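Local coordinates for D-alanyl transferase DltD (Enterococcus faecium TX0133A04, PDB 6PFX), which probably takes part in the D-alanylation of lipoteichoic acid during cell-wall biogenesis, as a membrane-associated member of the DltD family, at residues T11-S16 with N66-L71; F131-V136 with G169-P174; E288-I293 with F327-D332. One frame throughout, in Å; residues are numbered along the deposited sequence.

Interaction 1: residues T11-S16 with N66-L71; sequences TIRRAS and NYRPFL
Ser16 and Phe70 bring the two backbones to 4.3 Å between their CA atoms, where helix 11-16 crosses strand 68-71 at 65° with the segment axes 7.9 Å apart at closest. Because strand 68-71 is the last strand of the sheet on this side, its outer edge can bond to something other than a strand, and it does: Leu71 N donates to Ser16 O over 2.8 Å in an almost straight bond. A water donates to both Ala15 O and Leu71 O, adding a water-mediated link beside the direct bond.

Phe70 turns its CG anti to the backbone N (chi1 -162°), which carries the ring against the helix. Ser16 CA sits over one face, 3.6 Å from the ring centroid, a CH-pi contact, while Ala15 CB reaches CZ at the far end of the ring. Ser16 OG, meanwhile, is turned back into its own helix and donates to Arg13 O. Beside it the two arginine side chains cross at about a right angle, with Arg13 CD over one face of the Arg68 guanidinium. Their charges lie close together, and the weak, long ion pairs of Arg13 with Glu61 and Asp207 may ease this.

Helix 28-35 also packs on Ile12, Ala15 and Phe70. The arrangement is that of an alpha/beta fold with a central parallel sheet, here with an N-terminal helix bonded to its edge strand.

Interaction 2: residues F131-V136 with G169-P174; sequences FSMKKV and GKLPLP
Leu171 and Val136 lie where the chain leaving helix 123-132 runs beside the linker between helices 157-167 and 174-177; their CA atoms are the nearest pair, 5.9 Å apart. The contact is made by side chains against side chains and against main chain.

Leu171 is the centre of it. A first torsion close to trans (chi1 -167°) swings its branched end across to the other segment and splits the work between the two methyls. CD1 meets two apolar partners that approach it from the same side, Val136 CG2 at 3.9 Å and Met133 CE at 4.0 Å. CD2 instead rests on the main chain, 3.5 Å from Lys134 O. The Met133 and Leu171 side chains run antiparallel alongside one another, and the bend at the end of the methionine (chi3 46°) turns CE to the leucine. Val136 divides its branches in a similar way: CG2 lies against Lys170 O at 3.5 Å, while CG1 faces the backbone of Gly169, 4.1 Å from its CA. Lys134, Lys135 and Lys170 direct their side chains off the contact, so aliphatic groups and main-chain carbonyls make up the meeting surface.

Ile166 of helix 157-167 touches both Met133 and Pro172, and Arg141 of helix 138-147 touches Val136. Gly169, with its positive phi of 92°, closes helix 157-167 in a Schellman motif, and Leu173 is the N-cap residue of the next helix. The contact thus joins two interhelical connections of a peripheral helical region, well away from the central sheet.

Interaction 3: residues E288-I293 with F327-D332; sequences EVLFII and FNRIAD
With chi1 near trans (-172°) Arg329 sends its chain out toward the facing strand, and the bend at chi3 (-65°) takes its guanidinium back along strand 288-293 to Glu288. The two segments are neighbouring strands of the central parallel sheet in an alpha/beta fold of the SGNH hydrolase clan, with strand 330-332 at the edge. Between them the backbone ladder alternates: Phe291 N bonds to Arg329 O, Ala331 N to Phe291 O over 2.7 Å, and Ile293 N to Ala331 O.

On one face of the sheet, Phe291 points an edge at the face of Phe327 in an offset edge-to-face pair, centroids 5.7 Å apart and planes nearly perpendicular; helix 271-284 touches both rings. Ile293 CD1 and Ile330 CG2 meet farther along that face, where helix 308-323 touches both and Phe291 as well. Leu290 CD1 packs across the aliphatic part of Arg329 and against Ala331 CB on the other face, against helix 351-365.

A water donates to Val289 O and accepts from Arg329 N, joining the two backbones there. In a salt bridge, Arg329 grips Glu288 OE1 end-on: NH1, at 3.1 Å, uses the anti lone pair of OE1, and NH2 comes from above the carboxylate plane at 3.0 Å. Ser373 OG is a further partner of OE1. Arg329 NH1 also donates to Val289 O at 3.0 Å, from above the carbonyl plane.

In the fold
Interactions 1 and 3 belong to one five-stranded parallel sheet and sit at its two ends: strand 68-71 is outermost on one side and strand 330-332 on the other. Their centres are 22 Å apart and their nearest atoms about 9 Å. Interaction 2 lies in the helical periphery, its centre 34 Å from that of interaction 1 and 32 Å from that of interaction 3. Ser46, His348 and Asp345 appear to form a catalytic triad, as in SGNH hydrolases; Ser46 follows strand 39-43, the neighbour of strand 68-71, and the other two lie between strand 330-332 and helix 351-365. The glycerol hydrogen-bonded to Arg329 NE in interaction 3 probably came from the crystallisation liquor.

Interaction 1: residues T11-S16 with N66-L71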
# COMPACT_ATOMS: atom_id res chain seq x y z
N THR A 11 12.82 15.08 -13.26
CA THR A 11 12.16 13.85 -13.68
C THR A 11 11.82 12.99 -12.47
O THR A 11 10.74 12.39 -12.40
CB THR A 11 13.04 13.07 -14.65
OG1 THR A 11 13.41 13.92 -15.74
CG2 THR A 11 12.29 11.86 -15.18
N ILE A 12 12.75 12.90 -11.51
CA ILE A 12 12.48 12.09 -10.33
C ILE A 12 11.33 12.69 -9.53
O ILE A 12 10.44 11.97 -9.06
CB ILE A 12 13.75 11.94 -9.48
CG1 ILE A 12 14.88 11.30 -10.31
CG2 ILE A 12 13.45 11.11 -8.24
CD1 ILE A 12 14.54 9.92 -10.84
N ARG A 13 11.33 14.02 -9.37
CA ARG A 13 10.25 14.68 -8.65
C ARG A 13 8.90 14.41 -9.31
O ARG A 13 7.92 14.08 -8.64
CB ARG A 13 10.53 16.18 -8.59
CG ARG A 13 9.52 17.01 -7.84
CD ARG A 13 10.06 18.41 -7.58
NE ARG A 13 9.05 19.31 -7.04
CZ ARG A 13 8.43 20.27 -7.73
NH1 ARG A 13 8.71 20.47 -9.01
NH2 ARG A 13 7.52 21.03 -7.14
N ARG A 14 8.84 14.54 -10.64
CA ARG A 14 7.62 14.19 -11.35
C ARG A 14 7.24 12.74 -11.10
O ARG A 14 6.07 12.43 -10.82
CB ARG A 14 7.80 14.46 -12.84
CG ARG A 14 7.83 15.94 -13.21
CD ARG A 14 8.53 16.16 -14.55
NE ARG A 14 7.94 15.37 -15.63
CZ ARG A 14 8.60 14.96 -16.71
NH1 ARG A 14 9.88 15.26 -16.87
NH2 ARG A 14 7.97 14.24 -17.63
N ALA A 15 8.22 11.83 -11.18
CA ALA A 15 7.95 10.42 -10.97
C ALA A 15 7.40 10.14 -9.57
O ALA A 15 6.55 9.25 -9.40
CB ALA A 15 9.23 9.61 -11.17
N SER A 16 7.88 10.89 -8.57
CA SER A 16 7.54 10.62 -7.18
C SER A 16 6.05 10.76 -6.90
O SER A 16 5.57 10.21 -5.90
CB SER A 16 8.33 11.54 -6.22
OG SER A 16 7.88 12.88 -6.27
N ASN A 66 11.46 18.16 5.36
CA ASN A 66 12.72 17.59 4.93
C ASN A 66 12.57 16.27 4.17
O ASN A 66 13.55 15.52 4.03
CB ASN A 66 13.62 17.38 6.16
CG ASN A 66 15.08 17.22 5.80
OD1 ASN A 66 15.56 17.83 4.85
ND2 ASN A 66 15.79 16.40 6.56
N TYR A 67 11.37 15.96 3.69
CA TYR A 67 11.14 14.77 2.89
C TYR A 67 10.12 15.09 1.81
O TYR A 67 9.36 16.07 1.90
CB TYR A 67 10.60 13.59 3.74
CG TYR A 67 9.24 13.87 4.32
CD1 TYR A 67 9.11 14.55 5.51
CD2 TYR A 67 8.09 13.47 3.66
CE1 TYR A 67 7.87 14.83 6.04
CE2 TYR A 67 6.85 13.76 4.17
CZ TYR A 67 6.75 14.44 5.37
OH TYR A 67 5.52 14.74 5.92
N ARG A 68 10.09 14.23 0.79
CA ARG A 68 9.04 14.18 -0.22
C ARG A 68 8.52 12.76 -0.34
O ARG A 68 9.31 11.82 -0.52
CB ARG A 68 9.62 14.67 -1.55
CG ARG A 68 8.63 14.69 -2.69
CD ARG A 68 9.20 15.34 -3.97
NE ARG A 68 9.43 16.78 -3.84
CZ ARG A 68 10.62 17.34 -3.61
NH1 ARG A 68 11.71 16.59 -3.48
NH2 ARG A 68 10.72 18.66 -3.51
N PRO A 69 7.21 12.54 -0.23
CA PRO A 69 6.70 11.18 -0.46
C PRO A 69 7.02 10.72 -1.88
O PRO A 69 6.97 11.50 -2.83
CB PRO A 69 5.19 11.31 -0.23
CG PRO A 69 5.03 12.59 0.55
CD PRO A 69 6.14 13.49 0.12
N PHE A 70 7.35 9.44 -2.01
CA PHE A 70 7.43 8.78 -3.30
C PHE A 70 6.27 7.79 -3.31
O PHE A 70 6.26 6.83 -2.53
CB PHE A 70 8.77 8.10 -3.53
CG PHE A 70 9.03 7.81 -4.96
CD1 PHE A 70 8.32 6.81 -5.60
CD2 PHE A 70 9.96 8.53 -5.68
CE1 PHE A 70 8.54 6.54 -6.95
CE2 PHE A 70 10.18 8.28 -7.03
CZ PHE A 70 9.47 7.27 -7.66
N LEU A 71 5.25 8.05 -4.13
CA LEU A 71 4.01 7.28 -4.05
C LEU A 71 4.15 5.98 -4.82
O LEU A 71 4.36 5.98 -6.04
CB LEU A 71 2.86 8.11 -4.60
CG LEU A 71 2.73 9.53 -4.06
CD1 LEU A 71 1.55 10.22 -4.70
CD2 LEU A 71 2.58 9.52 -2.54
O HOH W 1 4.74 7.58 -8.16

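Interaction 2: residues F131-V136 with G169-P174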
# COMPACT_ATOMS: atom_id res chain seq x y z
N PHE A 131 17.44 -13.60 -8.96
CA PHE A 131 18.89 -13.42 -8.99
C PHE A 131 19.43 -12.90 -7.67
O PHE A 131 20.64 -13.00 -7.44
CB PHE A 131 19.29 -12.52 -10.16
CG PHE A 131 19.18 -13.19 -11.51
CD1 PHE A 131 20.15 -14.08 -11.95
CD2 PHE A 131 18.10 -12.95 -12.33
CE1 PHE A 131 20.04 -14.71 -13.18
CE2 PHE A 131 17.99 -13.57 -13.57
CZ PHE A 131 18.96 -14.45 -13.99
N SER A 132 18.56 -12.38 -6.79
CA SER A 132 18.97 -11.88 -5.48
C SER A 132 19.05 -12.99 -4.44
O SER A 132 19.76 -12.83 -3.44
CB SER A 132 17.94 -10.85 -4.97
OG SER A 132 16.81 -11.47 -4.35
N MET A 133 18.35 -14.10 -4.65
CA MET A 133 18.25 -15.14 -3.65
C MET A 133 19.58 -15.85 -3.46
O MET A 133 20.17 -16.35 -4.42
CB MET A 133 17.21 -16.19 -4.07
CG MET A 133 15.78 -15.72 -3.98
SD MET A 133 14.60 -16.97 -4.55
CE MET A 133 15.23 -18.41 -3.72
N LYS A 134 20.05 -15.90 -2.22
CA LYS A 134 21.22 -16.70 -1.86
C LYS A 134 20.83 -17.95 -1.10
O LYS A 134 21.61 -18.91 -1.08
CB LYS A 134 22.19 -15.88 -1.01
CG LYS A 134 22.71 -14.61 -1.68
CD LYS A 134 23.56 -14.90 -2.92
CE LYS A 134 24.93 -15.49 -2.57
NZ LYS A 134 25.64 -16.00 -3.79
N LYS A 135 19.66 -17.97 -0.48
CA LYS A 135 19.10 -19.16 0.14
C LYS A 135 17.59 -19.04 0.03
O LYS A 135 17.05 -17.96 -0.21
CB LYS A 135 19.50 -19.28 1.61
CG LYS A 135 18.89 -18.22 2.50
CD LYS A 135 19.39 -18.33 3.93
CE LYS A 135 18.70 -17.33 4.84
NZ LYS A 135 18.81 -15.93 4.33
N VAL A 136 16.91 -20.16 0.21
CA VAL A 136 15.46 -20.22 0.11
C VAL A 136 14.89 -20.10 1.52
O VAL A 136 15.12 -20.96 2.37
CB VAL A 136 14.99 -21.50 -0.59
CG1 VAL A 136 13.48 -21.53 -0.71
CG2 VAL A 136 15.64 -21.60 -1.98
N GLY A 169 11.65 -25.95 -1.84
CA GLY A 169 12.63 -25.57 -0.85
C GLY A 169 14.06 -25.58 -1.32
O GLY A 169 14.97 -25.46 -0.50
N LYS A 170 14.29 -25.70 -2.62
CA LYS A 170 15.63 -25.86 -3.16
C LYS A 170 16.05 -24.62 -3.92
O LYS A 170 15.24 -23.97 -4.59
CB LYS A 170 15.70 -27.10 -4.05
CG LYS A 170 15.49 -28.39 -3.26
CD LYS A 170 15.67 -29.63 -4.13
CE LYS A 170 15.55 -30.90 -3.30
NZ LYS A 170 15.68 -32.14 -4.11
N LEU A 171 17.31 -24.28 -3.79
CA LEU A 171 17.83 -23.12 -4.48
C LEU A 171 18.07 -23.46 -5.94
O LEU A 171 18.72 -24.47 -6.24
CB LEU A 171 19.13 -22.69 -3.82
CG LEU A 171 19.67 -21.32 -4.21
CD1 LEU A 171 18.78 -20.18 -3.76
CD2 LEU A 171 21.07 -21.20 -3.61
N PRO A 172 17.54 -22.68 -6.88
CA PRO A 172 17.80 -22.96 -8.30
C PRO A 172 19.29 -22.91 -8.61
O PRO A 172 20.03 -22.08 -8.07
CB PRO A 172 17.05 -21.83 -9.02
CG PRO A 172 15.97 -21.43 -8.06
CD PRO A 172 16.60 -21.55 -6.70
N LEU A 173 19.73 -23.79 -9.49
CA LEU A 173 21.13 -23.77 -9.89
C LEU A 173 21.45 -22.50 -10.68
O LEU A 173 20.60 -21.97 -11.40
CB LEU A 173 21.44 -24.98 -10.76
CG LEU A 173 21.44 -26.34 -10.08
CD1 LEU A 173 21.57 -27.46 -11.10
CD2 LEU A 173 22.57 -26.41 -9.06
N PRO A 174 22.69 -22.00 -10.58
CA PRO A 174 23.06 -20.85 -11.41
C PRO A 174 22.83 -21.10 -12.89
O PRO A 174 22.42 -20.19 -13.62
CB PRO A 174 24.55 -20.64 -11.08
CG PRO A 174 24.71 -21.24 -9.72
CD PRO A 174 23.76 -22.39 -9.64

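Interaction 3: residues E288-I293 with F327-D332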
# COMPACT_ATOMS: atom_id res chain seq x y z
N GLU A 288 11.85 1.29 9.64
CA GLU A 288 10.86 1.73 10.61
C GLU A 288 9.63 2.13 9.82
O GLU A 288 9.74 2.81 8.79
CB GLU A 288 11.38 2.91 11.42
CG GLU A 288 12.53 2.55 12.38
CD GLU A 288 12.07 1.77 13.62
OE1 GLU A 288 10.85 1.67 13.88
OE2 GLU A 288 12.94 1.25 14.35
N VAL A 289 8.46 1.68 10.25
CA VAL A 289 7.25 1.80 9.45
C VAL A 289 6.14 2.40 10.29
O VAL A 289 5.97 2.04 11.46
CB VAL A 289 6.79 0.44 8.88
CG1 VAL A 289 5.71 0.62 7.80
CG2 VAL A 289 7.93 -0.39 8.36
N LEU A 290 5.37 3.30 9.68
CA LEU A 290 4.06 3.72 10.18
C LEU A 290 2.99 3.09 9.29
O LEU A 290 2.93 3.37 8.09
CB LEU A 290 3.92 5.25 10.18
CG LEU A 290 2.52 5.81 10.47
CD1 LEU A 290 2.03 5.48 11.89
CD2 LEU A 290 2.45 7.34 10.23
N PHE A 291 2.17 2.23 9.88
CA PHE A 291 1.02 1.64 9.20
C PHE A 291 -0.22 2.46 9.52
O PHE A 291 -0.39 2.91 10.66
CB PHE A 291 0.80 0.19 9.63
CG PHE A 291 1.93 -0.74 9.23
CD1 PHE A 291 1.95 -1.31 7.98
CD2 PHE A 291 2.96 -1.02 10.12
CE1 PHE A 291 2.98 -2.16 7.59
CE2 PHE A 291 4.01 -1.87 9.74
CZ PHE A 291 4.01 -2.44 8.48
N ILE A 292 -1.06 2.68 8.51
CA ILE A 292 -2.31 3.42 8.63
C ILE A 292 -3.45 2.50 8.18
O ILE A 292 -3.38 1.93 7.09
CB ILE A 292 -2.28 4.72 7.79
CG1 ILE A 292 -1.09 5.58 8.25
CG2 ILE A 292 -3.62 5.48 7.88
CD1 ILE A 292 -0.75 6.76 7.36
N ILE A 293 -4.48 2.39 9.02
CA ILE A 293 -5.66 1.57 8.73
C ILE A 293 -6.86 2.50 8.64
O ILE A 293 -7.28 3.05 9.67
CB ILE A 293 -5.93 0.55 9.83
CG1 ILE A 293 -4.68 -0.28 10.12
CG2 ILE A 293 -7.04 -0.38 9.36
CD1 ILE A 293 -4.81 -1.27 11.27
N PHE A 327 6.10 -4.71 14.97
CA PHE A 327 5.62 -3.53 14.27
C PHE A 327 4.56 -2.89 15.15
O PHE A 327 3.41 -3.33 15.18
CB PHE A 327 5.04 -3.92 12.92
CG PHE A 327 6.04 -4.54 11.96
CD1 PHE A 327 6.81 -3.74 11.13
CD2 PHE A 327 6.17 -5.91 11.86
CE1 PHE A 327 7.69 -4.28 10.24
CE2 PHE A 327 7.04 -6.46 10.96
CZ PHE A 327 7.81 -5.64 10.15
N ASN A 328 4.95 -1.85 15.91
CA ASN A 328 4.07 -1.29 16.92
C ASN A 328 3.67 0.15 16.63
O ASN A 328 3.03 0.79 17.47
CB ASN A 328 4.72 -1.35 18.31
CG ASN A 328 5.00 -2.76 18.76
OD1 ASN A 328 6.12 -3.10 19.14
ND2 ASN A 328 3.98 -3.58 18.75
N ARG A 329 4.01 0.66 15.45
CA ARG A 329 3.72 2.04 15.07
C ARG A 329 2.59 2.00 14.05
O ARG A 329 2.81 1.77 12.86
CB ARG A 329 4.96 2.72 14.50
CG ARG A 329 4.79 4.21 14.24
CD ARG A 329 6.03 4.80 13.59
NE ARG A 329 7.23 4.78 14.40
CZ ARG A 329 8.19 3.86 14.27
NH1 ARG A 329 8.06 2.87 13.41
NH2 ARG A 329 9.27 3.93 15.04
N ILE A 330 1.37 2.20 14.54
CA ILE A 330 0.16 1.94 13.78
C ILE A 330 -0.82 3.06 14.09
O ILE A 330 -1.12 3.33 15.26
CB ILE A 330 -0.48 0.59 14.17
CG1 ILE A 330 0.49 -0.57 13.98
CG2 ILE A 330 -1.76 0.34 13.35
CD1 ILE A 330 0.01 -1.88 14.55
N ALA A 331 -1.32 3.70 13.05
CA ALA A 331 -2.40 4.67 13.15
C ALA A 331 -3.67 3.94 12.72
O ALA A 331 -3.95 3.83 11.52
CB ALA A 331 -2.14 5.87 12.25
N ASP A 332 -4.43 3.47 13.69
CA ASP A 332 -5.65 2.71 13.43
C ASP A 332 -6.82 3.68 13.50
O ASP A 332 -7.17 4.16 14.58
CB ASP A 332 -5.79 1.61 14.48
CG ASP A 332 -7.09 0.83 14.37
OD1 ASP A 332 -7.91 1.11 13.47
OD2 ASP A 332 -7.29 -0.08 15.20
O HOH W 2 5.21 -0.34 12.91